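Side-chain contacts in uncharacterized metal-dependent hydrolase (Pyrococcus horikoshii, PDB 3IGH), which is of unknown function but probably acts as a metal-dependent amidohydrolase that cleaves carbon-nitrogen bonds other than peptide bonds: residues 9-14 with 22-27; 64-69 with 445-450; 106-111 with 115-120. All blocks are in the same frame, centred on the assembly; numbering follows the deposited sequence.

Interaction 1 of 3, residues 9-14 with 22-27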
loop_
_atom_site.group_PDB
_atom_site.type_symbol
_atom_site.label_atom_id
_atom_site.label_comp_id
_atom_site.label_asym_id
_atom_site.label_seq_id
_atom_site.Cartn_x
_atom_site.Cartn_y
_atom_site.Cartn_z
ATOM N N GLY A 9 15.258 31.645 11.513
ATOM C CA GLY A 9 15.951 31.325 10.280
ATOM C C GLY A 9 15.166 31.834 9.103
ATOM O O GLY A 9 14.111 32.444 9.267
ATOM N N THR A 10 15.688 31.588 7.909
ATOM C CA THR A 10 15.020 32.021 6.696
ATOM C C THR A 10 14.553 30.778 5.956
ATOM O O THR A 10 15.358 30.006 5.424
ATOM C CB THR A 10 15.951 32.877 5.823
ATOM O OG1 THR A 10 16.294 34.074 6.533
ATOM C CG2 THR A 10 15.284 33.249 4.510
ATOM N N ILE A 11 13.241 30.591 5.944
ATOM C CA ILE A 11 12.651 29.385 5.384
ATOM C C ILE A 11 11.930 29.738 4.101
ATOM O O ILE A 11 10.959 30.484 4.121
ATOM C CB ILE A 11 11.666 28.728 6.379
ATOM C CG1 ILE A 11 12.394 28.386 7.685
ATOM C CG2 ILE A 11 11.029 27.475 5.757
ATOM C CD1 ILE A 11 11.565 28.596 8.922
ATOM N N TYR A 12 12.424 29.210 2.982
ATOM C CA TYR A 12 11.731 29.341 1.697
ATOM C C TYR A 12 10.658 28.265 1.621
ATOM O O TYR A 12 10.966 27.080 1.708
ATOM C CB TYR A 12 12.712 29.180 0.529
ATOM C CG TYR A 12 13.666 30.343 0.376
ATOM C CD1 TYR A 12 13.304 31.465 -0.359
ATOM C CD2 TYR A 12 14.925 30.327 0.978
ATOM C CE1 TYR A 12 14.169 32.542 -0.501
ATOM C CE2 TYR A 12 15.797 31.402 0.844
ATOM C CZ TYR A 12 15.409 32.507 0.101
ATOM O OH TYR A 12 16.256 33.586 -0.045
ATOM N N THR A 13 9.404 28.679 1.476
ATOM C CA THR A 13 8.299 27.730 1.422
ATOM C C THR A 13 7.870 27.464 -0.007
ATOM O O THR A 13 7.225 26.457 -0.278
ATOM C CB THR A 13 7.060 28.200 2.229
ATOM O OG1 THR A 13 6.462 29.334 1.589
ATOM C CG2 THR A 13 7.440 28.543 3.671
ATOM N N SER A 14 8.221 28.377 -0.910
ATOM C CA SER A 14 7.836 28.283 -2.318
ATOM C C SER A 14 8.818 29.108 -3.145
ATOM O O SER A 14 9.358 30.105 -2.656
ATOM C CB SER A 14 6.403 28.801 -2.501
ATOM O OG SER A 14 5.986 28.716 -3.844
ATOM N N SER A 22 9.774 32.931 8.658
ATOM C CA SER A 22 10.805 32.818 9.680
ATOM C C SER A 22 10.556 31.655 10.640
ATOM O O SER A 22 11.421 31.321 11.455
ATOM C CB SER A 22 10.977 34.145 10.444
ATOM O OG SER A 22 9.745 34.593 10.987
ATOM N N GLY A 23 9.390 31.022 10.523
ATOM C CA GLY A 23 9.037 29.922 11.409
ATOM C C GLY A 23 8.160 28.860 10.774
ATOM O O GLY A 23 7.238 29.179 10.027
ATOM N N LEU A 24 8.469 27.600 11.078
ATOM C CA LEU A 24 7.661 26.452 10.659
ATOM C C LEU A 24 7.245 25.643 11.871
ATOM O O LEU A 24 8.019 25.504 12.810
ATOM C CB LEU A 24 8.457 25.513 9.742
ATOM C CG LEU A 24 8.640 25.720 8.241
ATOM C CD1 LEU A 24 9.306 24.480 7.661
ATOM C CD2 LEU A 24 7.328 25.983 7.531
ATOM N N VAL A 25 6.028 25.103 11.846
ATOM C CA VAL A 25 5.637 24.078 12.817
ATOM C C VAL A 25 5.374 22.779 12.078
ATOM O O VAL A 25 4.634 22.762 11.096
ATOM C CB VAL A 25 4.394 24.470 13.656
ATOM C CG1 VAL A 25 4.119 23.414 14.718
ATOM C CG2 VAL A 25 4.603 25.812 14.328
ATOM N N ILE A 26 5.993 21.700 12.554
ATOM C CA ILE A 26 5.873 20.390 11.933
ATOM C C ILE A 26 5.218 19.398 12.889
ATOM O O ILE A 26 5.636 19.251 14.042
ATOM C CB ILE A 26 7.251 19.841 11.477
ATOM C CG1 ILE A 26 7.906 20.796 10.472
ATOM C CG2 ILE A 26 7.119 18.433 10.872
ATOM C CD1 ILE A 26 9.412 20.702 10.460
ATOM N N SER A 27 4.185 18.727 12.393
ATOM C CA SER A 27 3.522 17.663 13.127
ATOM C C SER A 27 3.477 16.397 12.282
ATOM O O SER A 27 2.897 16.419 11.192
ATOM C CB SER A 27 2.098 18.091 13.477
ATOM O OG SER A 27 1.409 17.029 14.105
#
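The flat peptide group joining Ser22 to Gly23 is met over one face by the end of Ile11. Ile11 CD1 lies above it, 3.6 Å from Gly23 N and 3.7 Å from Ser22 C. Gly9 O comes in from the same side of the peptide plane. The contact belongs to the small beta domain that accompanies the barrel in amidohydrolases. Strand 10-14 pairs with strands 19-21 and 58-68, while strand 23-27 lies between strands 3-7 and 30-35. Side chains of the two strands therefore meet in the interior, between two sets of paired strands. Ile11 uses both of its branches here. CG1 is anti to the carbonyl carbon (chi1 -58°), which leaves CG2 anti to the backbone N and facing Leu24, with Ile11 CG2 3.9 Å from Leu24 CG. The two side chains cross obliquely. Leu24 CD1 also touches the same Ile11 methyl. Leu6, Val31 and Ala34 pack on Leu24 as well, so the contact continues into the neighbouring strands. Ile11 is tied through its backbone to Val21, just before the second segment. At Ser22 and Gly23 the chain makes a classic beta bulge, both residues facing Gly35. A second classic bulge, at Thr13 and Ser14, faces Lys19. The hydroxyl of Ser22 is occupied elsewhere, in a hydrogen bond with the backbone N of Ser37. Ser22 CA and Gly9 O make a CA-H...O contact of 3.4 Å, with 149° at the hydrogen.

Interaction 2 of 3, residues 64-69 with 445-450. With SO4 (sulfate ion), chain B.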
loop_
_atom_site.group_PDB
_atom_site.type_symbol
_atom_site.label_atom_id
_atom_site.label_comp_id
_atom_site.label_asym_id
_atom_site.label_seq_id
_atom_site.Cartn_x
_atom_site.Cartn_y
_atom_site.Cartn_z
ATOM N N PHE A 64 13.547 16.889 -5.383
ATOM C CA PHE A 64 12.719 15.756 -5.795
ATOM C C PHE A 64 13.218 15.382 -7.193
ATOM O O PHE A 64 13.017 16.127 -8.147
ATOM C CB PHE A 64 11.249 16.204 -5.810
ATOM C CG PHE A 64 10.232 15.081 -5.950
ATOM C CD1 PHE A 64 9.074 15.111 -5.181
ATOM C CD2 PHE A 64 10.410 14.018 -6.849
ATOM C CE1 PHE A 64 8.108 14.094 -5.277
ATOM C CE2 PHE A 64 9.458 13.003 -6.956
ATOM C CZ PHE A 64 8.299 13.048 -6.157
ATOM N N ASP A 65 13.903 14.250 -7.315
ATOM C CA ASP A 65 14.385 13.815 -8.616
ATOM C C ASP A 65 13.270 13.026 -9.283
ATOM O O ASP A 65 12.972 11.917 -8.879
ATOM C CB ASP A 65 15.638 12.942 -8.469
ATOM C CG ASP A 65 16.343 12.676 -9.804
ATOM O OD1 ASP A 65 15.685 12.316 -10.804
ATOM O OD2 ASP A 65 17.585 12.776 -9.848
ATOM N N SER A 66 12.678 13.586 -10.329
ATOM C CA SER A 66 11.467 12.986 -10.902
ATOM C C SER A 66 11.701 11.810 -11.857
ATOM O O SER A 66 10.743 11.293 -12.440
ATOM C CB SER A 66 10.602 14.068 -11.568
ATOM O OG SER A 66 11.284 14.665 -12.652
ATOM N N HIS A 67 12.948 11.355 -11.996
ATOM C CA HIS A 67 13.254 10.232 -12.905
ATOM C C HIS A 67 14.654 9.699 -12.657
ATOM O O HIS A 67 15.631 10.272 -13.132
ATOM C CB HIS A 67 13.104 10.681 -14.373
ATOM C CG HIS A 67 13.315 9.600 -15.390
ATOM N ND1 HIS A 67 12.380 9.313 -16.360
ATOM C CD2 HIS A 67 14.359 8.769 -15.620
ATOM C CE1 HIS A 67 12.834 8.346 -17.138
ATOM N NE2 HIS A 67 14.030 7.991 -16.706
ATOM N N LEU A 68 14.753 8.591 -11.929
ATOM C CA LEU A 68 16.026 7.898 -11.798
ATOM C C LEU A 68 15.832 6.397 -11.606
ATOM O O LEU A 68 14.703 5.913 -11.480
ATOM C CB LEU A 68 16.895 8.517 -10.680
ATOM C CG LEU A 68 16.332 8.789 -9.284
ATOM C CD1 LEU A 68 15.877 7.507 -8.562
ATOM C CD2 LEU A 68 17.397 9.491 -8.473
ATOM N N HIS A 69 16.945 5.677 -11.562
ATOM C CA HIS A 69 16.947 4.238 -11.396
ATOM C C HIS A 69 17.686 3.930 -10.111
ATOM O O HIS A 69 18.914 3.882 -10.087
ATOM C CB HIS A 69 17.657 3.576 -12.572
ATOM C CG HIS A 69 17.100 3.954 -13.908
ATOM N ND1 HIS A 69 16.071 3.260 -14.508
ATOM C CD2 HIS A 69 17.438 4.944 -14.766
ATOM C CE1 HIS A 69 15.791 3.815 -15.676
ATOM N NE2 HIS A 69 16.603 4.842 -15.854
ATOM N N TYR A 445 8.810 21.554 -6.386
ATOM C CA TYR A 445 7.375 21.455 -6.654
ATOM C C TYR A 445 7.074 20.942 -8.065
ATOM O O TYR A 445 6.126 20.184 -8.250
ATOM C CB TYR A 445 6.686 22.797 -6.400
ATOM C CG TYR A 445 5.174 22.795 -6.509
ATOM C CD1 TYR A 445 4.380 22.169 -5.547
ATOM C CD2 TYR A 445 4.539 23.456 -7.564
ATOM C CE1 TYR A 445 2.987 22.186 -5.647
ATOM C CE2 TYR A 445 3.153 23.482 -7.674
ATOM C CZ TYR A 445 2.384 22.851 -6.712
ATOM O OH TYR A 445 1.016 22.876 -6.824
ATOM N N GLY A 446 7.899 21.334 -9.038
ATOM C CA GLY A 446 7.725 20.908 -10.430
ATOM C C GLY A 446 7.806 19.393 -10.536
ATOM O O GLY A 446 6.892 18.752 -11.054
ATOM N N SER A 447 8.876 18.829 -9.978
ATOM C CA SER A 447 9.071 17.376 -9.931
ATOM C C SER A 447 7.974 16.618 -9.179
ATOM O O SER A 447 7.541 15.544 -9.609
ATOM C CB SER A 447 10.417 17.069 -9.307
ATOM O OG SER A 447 11.455 17.182 -10.259
ATOM N N ALA A 448 7.524 17.182 -8.066
ATOM C CA ALA A 448 6.432 16.586 -7.295
ATOM C C ALA A 448 5.130 16.530 -8.092
ATOM O O ALA A 448 4.464 15.495 -8.137
ATOM C CB ALA A 448 6.232 17.351 -6.010
ATOM N N ARG A 449 4.774 17.648 -8.718
ATOM C CA ARG A 449 3.571 17.708 -9.539
ATOM C C ARG A 449 3.630 16.745 -10.714
ATOM O O ARG A 449 2.644 16.065 -11.003
ATOM C CB ARG A 449 3.329 19.132 -10.041
ATOM C CG ARG A 449 2.870 20.092 -8.948
ATOM C CD ARG A 449 1.385 19.934 -8.657
ATOM N NE ARG A 449 0.598 20.617 -9.684
ATOM C CZ ARG A 449 -0.731 20.636 -9.738
ATOM N NH1 ARG A 449 -1.453 20.001 -8.821
ATOM N NH2 ARG A 449 -1.340 21.292 -10.718
ATOM N N VAL A 450 4.787 16.683 -11.377
ATOM C CA VAL A 450 5.015 15.733 -12.487
ATOM C C VAL A 450 4.828 14.264 -12.025
ATOM O O VAL A 450 4.334 13.412 -12.777
ATOM C CB VAL A 450 6.409 16.012 -13.151
ATOM C CG1 VAL A 450 6.867 14.882 -14.066
ATOM C CG2 VAL A 450 6.348 17.326 -13.931
HETATM S S SO4 B . 15.105 6.052 -19.619
HETATM O O1 SO4 B . 14.990 5.594 -18.249
HETATM O O2 SO4 B . 16.183 7.026 -19.703
HETATM O O3 SO4 B . 15.447 4.922 -20.473
HETATM O O4 SO4 B . 13.845 6.683 -20.027
#
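Ser447 and Ala448 of helix 436-450 pack directly on Phe64. Ala448 CA sits over one face of the phenyl ring, 4.0 Å from its centroid, in a CH-pi contact. The Ala448 methyl reaches toward the rim, where its CB is 3.7 Å from Phe64 CD1. Phe64 CG is anti to its own N (chi1 -168°), which lays the ring along the helix backbone. Ser447 O also lies over that face, offset toward the rim. Ser447 CB rests against Phe64 CB. Ser447 OG is 2.8 Å from Phe64 O, but Ser442 O competes for its one proton. Ser66 packs its CB against the same hydroxyl, and its own OG is hydrogen-bonded to Ser359 OG. Strand 58-68 belongs to the TIM barrel of the amidohydrolase fold. At its end, past Ser66, come the His-X-His residues of the family, His67, Leu68 and His69, the last at the N-cap position of the next helix. In relatives this pair of histidines binds metal. Here a sulfate, probably from the crystallisation liquor, lies at their ring edges. His67 NE2 donates to sulfate O1 at 3.0 Å, and His69 NE2 gives a weak bond to the same oxygen. Lys262, His314 and His339 also bond the sulfate. The next shell positions His67. His67 ND1 is hydrogen-bonded to Glu338 OE1, which helps fix the ring's rotation. Asp65 closes an Asx turn: His67 N donates to the anti lone pair of Asp65 OD1 at 3.1 Å and 161°. Asp65 OD2 is held in turn by the hydroxyl of Thr399.

Interaction 3 of 3, residues 106-111 with 115-120. With SO4 (sulfate ion), chain I.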
loop_
_atom_site.group_PDB
_atom_site.type_symbol
_atom_site.label_atom_id
_atom_site.label_comp_id
_atom_site.label_asym_id
_atom_site.label_seq_id
_atom_site.Cartn_x
_atom_site.Cartn_y
_atom_site.Cartn_z
ATOM N N PHE A 106 32.754 -1.032 -15.056
ATOM C CA PHE A 106 32.279 -0.166 -16.139
ATOM C C PHE A 106 33.379 0.790 -16.586
ATOM O O PHE A 106 34.309 1.083 -15.830
ATOM C CB PHE A 106 31.032 0.640 -15.702
ATOM C CG PHE A 106 31.351 1.838 -14.833
ATOM C CD1 PHE A 106 31.483 3.113 -15.394
ATOM C CD2 PHE A 106 31.528 1.691 -13.462
ATOM C CE1 PHE A 106 31.800 4.214 -14.599
ATOM C CE2 PHE A 106 31.827 2.786 -12.661
ATOM C CZ PHE A 106 31.971 4.049 -13.231
ATOM N N GLY A 107 33.243 1.289 -17.812
ATOM C CA GLY A 107 34.024 2.432 -18.257
ATOM C C GLY A 107 35.331 2.172 -18.979
ATOM O O GLY A 107 36.032 3.128 -19.312
ATOM N N TRP A 108 35.673 0.907 -19.236
ATOM C CA TRP A 108 36.921 0.615 -19.958
ATOM C C TRP A 108 36.815 1.009 -21.422
ATOM O O TRP A 108 35.722 1.084 -21.979
ATOM C CB TRP A 108 37.360 -0.863 -19.818
ATOM C CG TRP A 108 36.400 -1.873 -20.408
ATOM C CD1 TRP A 108 35.452 -2.579 -19.723
ATOM C CD2 TRP A 108 36.297 -2.295 -21.780
ATOM N NE1 TRP A 108 34.758 -3.394 -20.577
ATOM C CE2 TRP A 108 35.261 -3.254 -21.843
ATOM C CE3 TRP A 108 36.979 -1.964 -22.960
ATOM C CZ2 TRP A 108 34.883 -3.876 -23.039
ATOM C CZ3 TRP A 108 36.601 -2.583 -24.146
ATOM C CH2 TRP A 108 35.568 -3.532 -24.178
ATOM N N ASP A 109 37.966 1.234 -22.053
ATOM C CA ASP A 109 38.015 1.642 -23.446
ATOM C C ASP A 109 39.271 1.026 -24.054
ATOM O O ASP A 109 40.368 1.226 -23.518
ATOM C CB ASP A 109 38.080 3.182 -23.518
ATOM C CG ASP A 109 38.115 3.730 -24.948
ATOM O OD1 ASP A 109 38.130 2.967 -25.944
ATOM O OD2 ASP A 109 38.105 4.972 -25.079
ATOM N N GLN A 110 39.104 0.316 -25.175
ATOM C CA GLN A 110 40.237 -0.331 -25.856
ATOM C C GLN A 110 41.259 0.694 -26.355
ATOM O O GLN A 110 42.436 0.378 -26.481
ATOM C CB GLN A 110 39.778 -1.264 -26.997
ATOM C CG GLN A 110 39.164 -0.589 -28.241
ATOM C CD GLN A 110 37.667 -0.341 -28.118
ATOM O OE1 GLN A 110 37.114 -0.288 -27.015
ATOM N NE2 GLN A 110 37.003 -0.195 -29.259
ATOM N N ASP A 111 40.799 1.920 -26.615
ATOM C CA ASP A 111 41.677 3.019 -27.039
ATOM C C ASP A 111 42.654 3.453 -25.943
ATOM O O ASP A 111 43.787 3.855 -26.230
ATOM C CB ASP A 111 40.844 4.204 -27.535
ATOM C CG ASP A 111 40.185 3.932 -28.877
ATOM O OD1 ASP A 111 40.536 2.918 -29.525
ATOM O OD2 ASP A 111 39.323 4.736 -29.289
ATOM N N GLU A 115 44.190 -2.387 -26.408
ATOM C CA GLU A 115 43.657 -3.679 -26.842
ATOM C C GLU A 115 42.343 -3.964 -26.097
ATOM O O GLU A 115 42.065 -3.348 -25.071
ATOM C CB GLU A 115 44.676 -4.792 -26.545
ATOM C CG GLU A 115 45.166 -4.826 -25.096
ATOM C CD GLU A 115 46.187 -5.927 -24.829
ATOM O OE1 GLU A 115 47.079 -5.715 -23.981
ATOM O OE2 GLU A 115 46.101 -7.005 -25.457
ATOM N N TRP A 116 41.548 -4.900 -26.611
ATOM C CA TRP A 116 40.309 -5.317 -25.945
ATOM C C TRP A 116 40.606 -6.253 -24.777
ATOM O O TRP A 116 41.511 -7.087 -24.866
ATOM C CB TRP A 116 39.386 -6.021 -26.937
ATOM C CG TRP A 116 38.708 -5.111 -27.919
ATOM C CD1 TRP A 116 39.298 -4.378 -28.913
ATOM C CD2 TRP A 116 37.300 -4.864 -28.022
ATOM N NE1 TRP A 116 38.346 -3.682 -29.621
ATOM C CE2 TRP A 116 37.111 -3.962 -29.098
ATOM C CE3 TRP A 116 36.178 -5.313 -27.310
ATOM C CZ2 TRP A 116 35.844 -3.497 -29.472
ATOM C CZ3 TRP A 116 34.919 -4.857 -27.688
ATOM C CH2 TRP A 116 34.763 -3.959 -28.759
ATOM N N PRO A 117 39.853 -6.124 -23.665
ATOM C CA PRO A 117 40.015 -7.145 -22.631
ATOM C C PRO A 117 39.298 -8.427 -23.060
ATOM O O PRO A 117 38.413 -8.382 -23.921
ATOM C CB PRO A 117 39.379 -6.512 -21.384
ATOM C CG PRO A 117 38.491 -5.437 -21.884
ATOM C CD PRO A 117 38.855 -5.100 -23.299
ATOM N N THR A 118 39.711 -9.565 -22.507
ATOM C CA THR A 118 39.184 -10.861 -22.953
ATOM C C THR A 118 38.749 -11.731 -21.778
ATOM O O THR A 118 39.243 -11.569 -20.658
ATOM C CB THR A 118 40.234 -11.683 -23.750
ATOM O OG1 THR A 118 41.281 -12.098 -22.858
ATOM C CG2 THR A 118 40.810 -10.884 -24.933
ATOM N N ARG A 119 37.836 -12.660 -22.074
ATOM C CA ARG A 119 37.412 -13.738 -21.171
ATOM C C ARG A 119 38.589 -14.435 -20.482
ATOM O O ARG A 119 38.589 -14.606 -19.257
ATOM C CB ARG A 119 36.567 -14.754 -21.960
ATOM C CG ARG A 119 36.127 -15.995 -21.172
ATOM C CD ARG A 119 35.512 -17.063 -22.086
ATOM N NE ARG A 119 36.435 -17.522 -23.127
ATOM C CZ ARG A 119 37.394 -18.434 -22.957
ATOM N NH1 ARG A 119 37.590 -19.020 -21.778
ATOM N NH2 ARG A 119 38.171 -18.758 -23.981
ATOM N N LYS A 120 39.600 -14.815 -21.268
ATOM C CA LYS A 120 40.799 -15.475 -20.729
ATOM C C LYS A 120 41.537 -14.635 -19.691
ATOM O O LYS A 120 41.920 -15.150 -18.641
ATOM C CB LYS A 120 41.761 -15.876 -21.854
ATOM C CG LYS A 120 41.362 -17.139 -22.591
ATOM C CD LYS A 120 42.246 -17.377 -23.803
ATOM C CE LYS A 120 41.749 -18.560 -24.617
ATOM N NZ LYS A 120 42.469 -18.677 -25.912
HETATM S S SO4 I . 38.337 -1.117 -32.517
HETATM O O1 SO4 I . 39.463 -1.999 -32.199
HETATM O O2 SO4 I . 38.319 -0.836 -33.950
HETATM O O3 SO4 I . 37.089 -1.776 -32.138
HETATM O O4 SO4 I . 38.476 0.141 -31.788
#
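The side chains of Trp108 and Trp116 cross at about a right angle. Pro117 covers a face of Trp108, and Gln110 a face of Trp116. The indoles form an offset edge-to-face pair. The edge of Trp108 is directed toward the face of Trp116, with six-membered ring centroids 5.6 Å apart and planes at 67°. The closest atoms are Trp108 CH2 and Trp116 CE3, at 3.7 Å. Pro117 approaches Trp108 from the opposite direction. Its CD is 3.7 Å from the centroid of the Trp108 six-membered ring, a CH-pi contact. Trp108 NE1 is hydrogen-bonded to Ile131 O, which fixes the turn of the indole. Replacing Trp108 by alanine is likely to leave Pro117 CD and the Trp116 face without their aromatic partner and Ile131 O without this donor. On the same face of Trp116, over its five-membered ring, Gln110 runs alongside, pointing the same way. Gln110 CB stands 3.9 Å from that ring's centroid. The glutamine has two conformers. In the one described, a bend at chi2 (-87°) brings Gln110 NE2 to O4 of a sulfate at 2.9 Å, and OE1 accepts from Arg133 NE. Trp116 NE1 donates from the ring edge to O1 of the same sulfate at 3.3 Å. Asp109 N-caps helix 110-113: Asp111 N bonds Asp109 OD1 at 2.9 Å, from above the carboxylate plane. That helix, following strand 103-108, lies between the segments. Trp108 and Pro117 are buried, whereas the N-H groups of the partly exposed Gln110 and Trp116 converge on an anion, probably one supplied by the crystallisation liquor.

Overall arrangement
The three contacts sample three regions of one chain. Interaction 2 is the most central, with its midpoint about 8 Å from the chain centre, and its first segment contains two histidines of the probable metal site. Interaction 1 lies about 22 Å from it between centres. Nearest atoms are about 6 Å apart, and strands 10-14 and 58-68 are neighbours, so the small beta domain joins the barrel directly. Interaction 3 is about 36 Å from interaction 2 between centres and lies within the long loop that interaction 2 closes. Interactions 1 and 3 sit on opposite sides of the chain centre, about 53 Å apart between centres. Interactions 2 and 3 each hold a separate sulfate.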